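Papillomavirus transcription factor E2 (Human papillomavirus type 18, PDB 1QQH) regulates transcription from the viral genome through this activation domain and, as in related papillomaviruses, probably supports viral DNA replication together with the E1 helicase. Local coordinates at residues A[34-39]-A[44-49]; A[93-96]-A[101-104]; A[105-110]-A[118-123]. The protein carries 1 engineered substitution. One frame throughout, in Å; residues are numbered along the deposited sequence.

Interaction 1: A[34-39]-A[44-49]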
# COMPACT_ATOMS: atom_id res chain seq x y z
N GLU A 34 -7.75 5.47 -0.07
CA GLU A 34 -9.19 5.58 0.14
C GLU A 34 -9.93 6.22 -1.02
O GLU A 34 -10.99 5.74 -1.43
CB GLU A 34 -9.49 6.38 1.41
CG GLU A 34 -9.36 5.59 2.71
CD GLU A 34 -9.45 6.47 3.96
OE1 GLU A 34 -9.51 5.91 5.08
OE2 GLU A 34 -9.44 7.72 3.83
N GLU A 35 -9.37 7.30 -1.56
CA GLU A 35 -10.01 8.00 -2.67
C GLU A 35 -10.36 7.06 -3.81
O GLU A 35 -11.48 7.06 -4.32
CB GLU A 35 -9.11 9.12 -3.20
CG GLU A 35 -9.12 10.40 -2.37
CD GLU A 35 -10.51 11.01 -2.25
OE1 GLU A 35 -11.31 10.92 -3.21
OE2 GLU A 35 -10.78 11.60 -1.18
N LEU A 36 -9.38 6.25 -4.21
CA LEU A 36 -9.58 5.29 -5.30
C LEU A 36 -10.51 4.16 -4.87
O LEU A 36 -11.34 3.70 -5.65
CB LEU A 36 -8.23 4.73 -5.74
CG LEU A 36 -8.29 3.76 -6.93
CD1 LEU A 36 -8.94 4.46 -8.12
CD2 LEU A 36 -6.88 3.29 -7.28
N TRP A 37 -10.36 3.73 -3.63
CA TRP A 37 -11.17 2.67 -3.07
C TRP A 37 -12.65 3.03 -3.20
O TRP A 37 -13.48 2.19 -3.53
CB TRP A 37 -10.80 2.46 -1.60
CG TRP A 37 -11.68 1.49 -0.85
CD1 TRP A 37 -12.56 1.79 0.16
CD2 TRP A 37 -11.78 0.08 -1.06
NE1 TRP A 37 -13.19 0.65 0.59
CE2 TRP A 37 -12.73 -0.42 -0.14
CE3 TRP A 37 -11.15 -0.82 -1.94
CZ2 TRP A 37 -13.08 -1.77 -0.08
CZ3 TRP A 37 -11.50 -2.17 -1.88
CH2 TRP A 37 -12.45 -2.63 -0.95
N ASN A 38 -12.97 4.30 -2.96
CA ASN A 38 -14.35 4.74 -3.05
C ASN A 38 -14.78 5.14 -4.46
O ASN A 38 -15.87 5.67 -4.65
CB ASN A 38 -14.60 5.91 -2.09
CG ASN A 38 -14.54 5.48 -0.64
OD1 ASN A 38 -15.26 4.57 -0.23
ND2 ASN A 38 -13.68 6.12 0.14
N THR A 39 -13.92 4.90 -5.43
CA THR A 39 -14.24 5.24 -6.81
C THR A 39 -14.77 3.98 -7.49
O THR A 39 -14.38 2.86 -7.15
CB THR A 39 -12.99 5.72 -7.57
OG1 THR A 39 -12.40 6.82 -6.86
CG2 THR A 39 -13.36 6.17 -8.97
N CYS A 44 -13.61 -2.58 -4.84
CA CYS A 44 -12.67 -3.28 -5.70
C CYS A 44 -11.35 -2.52 -5.76
O CYS A 44 -11.29 -1.34 -5.41
CB CYS A 44 -13.19 -3.36 -7.13
SG CYS A 44 -14.65 -4.34 -7.41
N PHE A 45 -10.30 -3.19 -6.19
CA PHE A 45 -9.03 -2.52 -6.38
C PHE A 45 -8.91 -2.50 -7.90
O PHE A 45 -9.47 -3.35 -8.58
CB PHE A 45 -7.86 -3.29 -5.73
CG PHE A 45 -7.85 -3.21 -4.22
CD1 PHE A 45 -8.23 -4.30 -3.44
CD2 PHE A 45 -7.54 -2.01 -3.59
CE1 PHE A 45 -8.29 -4.19 -2.04
CE2 PHE A 45 -7.61 -1.90 -2.20
CZ PHE A 45 -7.98 -2.99 -1.43
N LYS A 46 -8.22 -1.52 -8.44
CA LYS A 46 -8.07 -1.45 -9.87
C LYS A 46 -6.79 -0.74 -10.26
O LYS A 46 -6.33 0.16 -9.56
CB LYS A 46 -9.28 -0.75 -10.50
CG LYS A 46 -9.74 0.53 -9.81
CD LYS A 46 -10.73 0.25 -8.71
CE LYS A 46 -11.35 1.53 -8.19
NZ LYS A 46 -12.26 1.28 -7.04
N LYS A 47 -6.21 -1.17 -11.37
CA LYS A 47 -4.97 -0.61 -11.85
C LYS A 47 -5.03 -0.53 -13.36
O LYS A 47 -5.82 -1.23 -13.99
CB LYS A 47 -3.79 -1.48 -11.42
CG LYS A 47 -3.63 -1.60 -9.92
CD LYS A 47 -2.35 -2.34 -9.54
CE LYS A 47 -2.44 -3.83 -9.83
NZ LYS A 47 -1.25 -4.54 -9.29
N GLY A 48 -4.19 0.32 -13.92
CA GLY A 48 -4.14 0.46 -15.37
C GLY A 48 -5.31 1.22 -15.95
O GLY A 48 -5.99 0.73 -16.85
N GLY A 49 -5.55 2.42 -15.43
CA GLY A 49 -6.64 3.23 -15.94
C GLY A 49 -6.46 3.53 -17.41
O GLY A 49 -5.35 3.81 -17.87
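Lys46 NZ is gripped by a cluster of main-chain oxygens. It donates to Thr39 O at 2.6 Å and to Leu36 O at 2.9 Å, in both cases tilted about 30° from the carbonyl plane. Cys44 O, two residues back along the chain, takes a longer bond of 3.2 Å from Lys46 NZ, which lies above that carbonyl plane, and Pro41 O in the intervening loop is a further acceptor. An ammonium has three protons, so four oxygens around it cannot all have straight bonds at once. A bend at chi2 (-88°) turns the lysine chain back toward the helix end, and its methylene CE rests 3.8 Å from Leu36 CD1. Trp69 of strand 63-75 touches both of these side chains.

The short helix 34-37 is thereby tied to strand 45-56 in the antiparallel sheet. Leu36 O, near the C-terminal end of the helix, and the carbonyls beyond it probably favour a positive charge, which suits a buried lysine. Leu36 O also accepts Thr39 N, from the opposite face of its plane to Lys46 NZ. Thr39 fits this helix end because its hydroxyl OG1 can donate back to Glu35 O, at 2.7 Å.

Beside the polar knot, Trp37 swings its six-membered ring against Phe45. Trp37 CZ3 sits over the rim of one phenyl face, 3.6 Å from Phe45 CZ, and the planes are inclined at 39°. Cys44 O lies 3.5 Å from Trp37 CE3, while Trp81 and Trp27 also meet the Phe45 ring.

Interaction 2: A[93-96]-A[101-104]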
# COMPACT_ATOMS: atom_id res chain seq x y z
N LEU A 93 -19.46 0.53 -18.91
CA LEU A 93 -18.25 -0.18 -18.48
C LEU A 93 -18.63 -1.27 -17.49
O LEU A 93 -19.41 -1.04 -16.57
CB LEU A 93 -17.27 0.77 -17.81
CG LEU A 93 -16.87 2.03 -18.59
CD1 LEU A 93 -15.81 2.78 -17.78
CD2 LEU A 93 -16.34 1.66 -19.97
N TYR A 94 -18.07 -2.45 -17.68
CA TYR A 94 -18.37 -3.54 -16.78
C TYR A 94 -17.19 -4.49 -16.64
O TYR A 94 -16.20 -4.39 -17.37
CB TYR A 94 -19.60 -4.31 -17.30
CG TYR A 94 -19.39 -5.09 -18.60
CD1 TYR A 94 -18.99 -6.43 -18.58
CD2 TYR A 94 -19.58 -4.49 -19.84
CE1 TYR A 94 -18.80 -7.16 -19.76
CE2 TYR A 94 -19.40 -5.20 -21.03
CZ TYR A 94 -19.01 -6.54 -20.98
OH TYR A 94 -18.81 -7.24 -22.15
N TYR A 95 -17.28 -5.38 -15.67
CA TYR A 95 -16.27 -6.39 -15.48
C TYR A 95 -17.08 -7.65 -15.20
O TYR A 95 -18.20 -7.56 -14.68
CB TYR A 95 -15.33 -6.04 -14.32
CG TYR A 95 -15.97 -5.93 -12.95
CD1 TYR A 95 -15.85 -6.96 -12.01
CD2 TYR A 95 -16.63 -4.76 -12.56
CE1 TYR A 95 -16.37 -6.83 -10.72
CE2 TYR A 95 -17.15 -4.61 -11.28
CZ TYR A 95 -17.02 -5.65 -10.37
OH TYR A 95 -17.52 -5.50 -9.10
N VAL A 96 -16.56 -8.80 -15.58
CA VAL A 96 -17.28 -10.04 -15.35
C VAL A 96 -16.98 -10.49 -13.94
O VAL A 96 -15.83 -10.71 -13.58
CB VAL A 96 -16.84 -11.13 -16.36
CG1 VAL A 96 -17.68 -12.39 -16.16
CG2 VAL A 96 -17.00 -10.61 -17.78
N ASN A 101 -21.65 -10.16 -16.22
CA ASN A 101 -21.29 -8.79 -16.55
C ASN A 101 -21.81 -7.86 -15.46
O ASN A 101 -22.99 -7.87 -15.16
CB ASN A 101 -21.89 -8.39 -17.89
CG ASN A 101 -21.34 -9.20 -19.05
OD1 ASN A 101 -20.35 -9.93 -18.89
ND2 ASN A 101 -21.97 -9.08 -20.21
N THR A 102 -20.92 -7.06 -14.89
CA THR A 102 -21.29 -6.13 -13.83
C THR A 102 -20.89 -4.71 -14.22
O THR A 102 -19.71 -4.38 -14.27
CB THR A 102 -20.59 -6.50 -12.52
OG1 THR A 102 -20.77 -7.90 -12.28
CG2 THR A 102 -21.15 -5.71 -11.35
N PHE A 103 -21.88 -3.87 -14.51
CA PHE A 103 -21.60 -2.49 -14.90
C PHE A 103 -21.33 -1.56 -13.72
O PHE A 103 -21.96 -1.69 -12.68
CB PHE A 103 -22.77 -1.91 -15.70
CG PHE A 103 -22.94 -2.53 -17.04
CD1 PHE A 103 -23.52 -3.79 -17.17
CD2 PHE A 103 -22.47 -1.89 -18.18
CE1 PHE A 103 -23.63 -4.39 -18.41
CE2 PHE A 103 -22.57 -2.48 -19.43
CZ PHE A 103 -23.15 -3.74 -19.55
N TYR A 104 -20.38 -0.65 -13.88
CA TYR A 104 -20.11 0.33 -12.83
C TYR A 104 -20.29 1.74 -13.41
O TYR A 104 -19.99 2.75 -12.76
CB TYR A 104 -18.72 0.14 -12.20
CG TYR A 104 -17.52 0.21 -13.11
CD1 TYR A 104 -16.91 1.43 -13.39
CD2 TYR A 104 -16.94 -0.95 -13.63
CE1 TYR A 104 -15.74 1.50 -14.15
CE2 TYR A 104 -15.77 -0.90 -14.38
CZ TYR A 104 -15.17 0.32 -14.64
OH TYR A 104 -14.00 0.37 -15.36
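Tyr94 lies alongside Asn101 and Phe103 on one face of the hairpin formed by strands 92-97 and 100-103. Its CB sits over the centre of the Phe103 ring, 3.8 Å from the centroid, in a CH-pi contact, and 3.0 Å from Thr102 O. A chi1 of 68° sets CG between the backbone N and the carbonyl carbon and sends the ring out between the side chains of Asn101 and Phe103. Tyr94 CD2 reaches Phe103 CE2 at 3.6 Å, with the tyrosine and phenylalanine ring planes inclined at 43°. On the other edge Tyr94 CD1 packs 3.6 Å from Asn101 CB, and Tyr94 CE1 comes within 3.3 Å of Asn101 OD1. At the tip, the hydroxyl makes a weak hydrogen bond to Ser134 OG.

Between the strands, Tyr95 and Thr102 form the hydrogen-bonded antiparallel pair, with Thr102 N to Tyr95 O at 2.8 Å and Tyr95 N to Thr102 O at 3.0 Å. Tyr104 N adds a bond to Leu93 O. On the other face the beta-branched Thr102 places CB over the Tyr95 ring. At the corner, Leu93 CB lies over the Tyr104 ring, whose hydroxyl hydrogen-bonds Thr86 OG1.

Dispersion and CH-pi attraction thus supplement the backbone bonds, and tyrosine can add a polar tip to an apolar flank.

Interaction 3: A[105-110]-A[118-123]; sequences IEFKSE and GTWEVH
Phe107 and Trp120 meet where the helix turn after strand 105-106 settles on strand 120-124. Phe107 CB lies over one face of the indole, toward its rim, 3.5 Å from Trp120 NE1, while the two side chains cross at about a right angle. Over the same flat system run the main-chain C of Phe107 and N of Lys108, and Lys108 CA stands 3.6 Å from Trp120 CH2. Lys108 suits this rim because its CB packs on the ring, 3.8 Å from Trp120 CH2, while its extended chain carries the amine away. Val122, two residues along the strand from Trp120, presses CG2 against Phe107 CD1 at 3.7 Å and also sits at the indole edge.

In the next shell, His90 holds the tryptophan by stacking on it and accepting its NE1 proton at the backbone oxygen, and Tyr66 and Val54 also touch Phe107. The helix itself starts at Glu106, the N-cap residue: Glu106 O accepts Glu110 N at 3.1 Å and Ser109 OG at 3.2 Å, and its carboxylate forms a salt bridge with Arg91. A helical turn that follows a strand and lays its first residue, Phe107, on a tryptophan and a valine of an antiparallel strand is plain helix-on-sheet packing.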
# COMPACT_ATOMS: atom_id res chain seq x y z
N ILE A 105 -20.78 1.77 -14.64
CA ILE A 105 -21.10 3.00 -15.38
C ILE A 105 -22.03 2.60 -16.51
O ILE A 105 -21.70 1.76 -17.34
CB ILE A 105 -19.88 3.70 -15.98
CG1 ILE A 105 -19.08 4.41 -14.88
CG2 ILE A 105 -20.34 4.75 -16.98
CD1 ILE A 105 -18.04 5.38 -15.38
N GLU A 106 -23.22 3.20 -16.53
CA GLU A 106 -24.22 2.93 -17.56
C GLU A 106 -24.29 4.19 -18.40
O GLU A 106 -24.63 5.27 -17.91
CB GLU A 106 -25.57 2.64 -16.91
CG GLU A 106 -25.58 1.38 -16.05
CD GLU A 106 -25.88 0.12 -16.85
OE1 GLU A 106 -25.76 0.17 -18.09
OE2 GLU A 106 -26.22 -0.91 -16.24
N PHE A 107 -23.94 4.06 -19.68
CA PHE A 107 -23.95 5.20 -20.58
C PHE A 107 -25.34 5.73 -20.91
O PHE A 107 -25.48 6.87 -21.33
CB PHE A 107 -23.19 4.84 -21.86
CG PHE A 107 -21.69 4.70 -21.67
CD1 PHE A 107 -20.94 3.86 -22.50
CD2 PHE A 107 -21.03 5.41 -20.66
CE1 PHE A 107 -19.55 3.74 -22.34
CE2 PHE A 107 -19.64 5.30 -20.49
CZ PHE A 107 -18.90 4.45 -21.34
N LYS A 108 -26.37 4.91 -20.71
CA LYS A 108 -27.72 5.38 -20.98
C LYS A 108 -28.13 6.38 -19.91
O LYS A 108 -28.71 7.42 -20.20
CB LYS A 108 -28.73 4.23 -20.99
CG LYS A 108 -30.15 4.73 -21.21
CD LYS A 108 -31.15 3.59 -21.37
CE LYS A 108 -32.54 4.13 -21.70
NZ LYS A 108 -33.58 3.06 -21.80
N SER A 109 -27.82 6.06 -18.66
CA SER A 109 -28.16 6.95 -17.57
C SER A 109 -27.30 8.19 -17.69
O SER A 109 -27.70 9.29 -17.31
CB SER A 109 -27.91 6.26 -16.23
OG SER A 109 -26.60 6.54 -15.75
N GLU A 110 -26.11 8.02 -18.23
CA GLU A 110 -25.17 9.11 -18.40
C GLU A 110 -25.62 10.07 -19.51
O GLU A 110 -25.33 11.26 -19.46
CB GLU A 110 -23.81 8.55 -18.76
CG GLU A 110 -22.68 9.43 -18.39
CD GLU A 110 -22.40 9.47 -16.90
OE1 GLU A 110 -22.96 8.64 -16.15
OE2 GLU A 110 -21.61 10.34 -16.48
N GLY A 118 -30.58 11.27 -26.77
CA GLY A 118 -30.65 9.91 -26.27
C GLY A 118 -29.73 9.00 -27.05
O GLY A 118 -29.82 7.77 -26.98
N THR A 119 -28.83 9.61 -27.82
CA THR A 119 -27.86 8.90 -28.63
C THR A 119 -26.46 9.24 -28.13
O THR A 119 -26.24 10.32 -27.59
CB THR A 119 -27.98 9.33 -30.12
OG1 THR A 119 -28.87 8.43 -30.80
CG2 THR A 119 -26.63 9.32 -30.82
N TRP A 120 -25.53 8.31 -28.29
CA TRP A 120 -24.16 8.55 -27.87
C TRP A 120 -23.22 7.62 -28.61
O TRP A 120 -23.63 6.56 -29.10
CB TRP A 120 -24.01 8.37 -26.35
CG TRP A 120 -24.13 6.96 -25.87
CD1 TRP A 120 -23.12 6.04 -25.78
CD2 TRP A 120 -25.31 6.31 -25.41
NE1 TRP A 120 -23.61 4.86 -25.29
CE2 TRP A 120 -24.95 5.00 -25.05
CE3 TRP A 120 -26.65 6.71 -25.26
CZ2 TRP A 120 -25.87 4.07 -24.55
CZ3 TRP A 120 -27.57 5.80 -24.78
CH2 TRP A 120 -27.17 4.49 -24.42
N GLU A 121 -21.97 8.03 -28.71
CA GLU A 121 -20.95 7.25 -29.41
C GLU A 121 -19.79 6.99 -28.45
O GLU A 121 -19.33 7.90 -27.76
CB GLU A 121 -20.46 8.06 -30.61
CG GLU A 121 -20.04 7.24 -31.81
CD GLU A 121 -19.67 8.13 -32.99
OE1 GLU A 121 -18.64 8.83 -32.92
OE2 GLU A 121 -20.43 8.12 -33.99
N VAL A 122 -19.33 5.74 -28.40
CA VAL A 122 -18.23 5.38 -27.50
C VAL A 122 -16.92 5.15 -28.24
O VAL A 122 -16.86 4.40 -29.21
CB VAL A 122 -18.56 4.10 -26.71
CG1 VAL A 122 -17.48 3.83 -25.69
CG2 VAL A 122 -19.91 4.23 -26.02
N HIS A 123 -15.86 5.81 -27.76
CA HIS A 123 -14.54 5.66 -28.35
C HIS A 123 -13.56 5.15 -27.31
O HIS A 123 -13.49 5.68 -26.20
CB HIS A 123 -14.04 6.99 -28.90
CG HIS A 123 -14.80 7.50 -30.09
ND1 HIS A 123 -14.33 8.51 -30.90
CD2 HIS A 123 -16.01 7.14 -30.59
CE1 HIS A 123 -15.22 8.75 -31.85
NE2 HIS A 123 -16.24 7.94 -31.68

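The three contacts follow one another along the chain and all reach the same antiparallel sheet. Interactions 1 and 2, centres about 15 Å apart, touch where Cys44 SG lies 3.5 Å from Tyr95 OH, and Trp69 packs against residues of both. Interactions 2 and 3 are more closely joined, with centres about 14 Å apart: Leu93 N probably bonds Ile105 O at 3.0 Å, and Leu93 CD2 packs 4.0 Å from Phe107 CZ, with Tyr66 shared between them. Interactions 1 and 3 do not touch, their nearest atoms being about 8 Å apart. Helix 34-37 of interaction 1 also reaches the second subunit, through Glu34 packing on its Gln11.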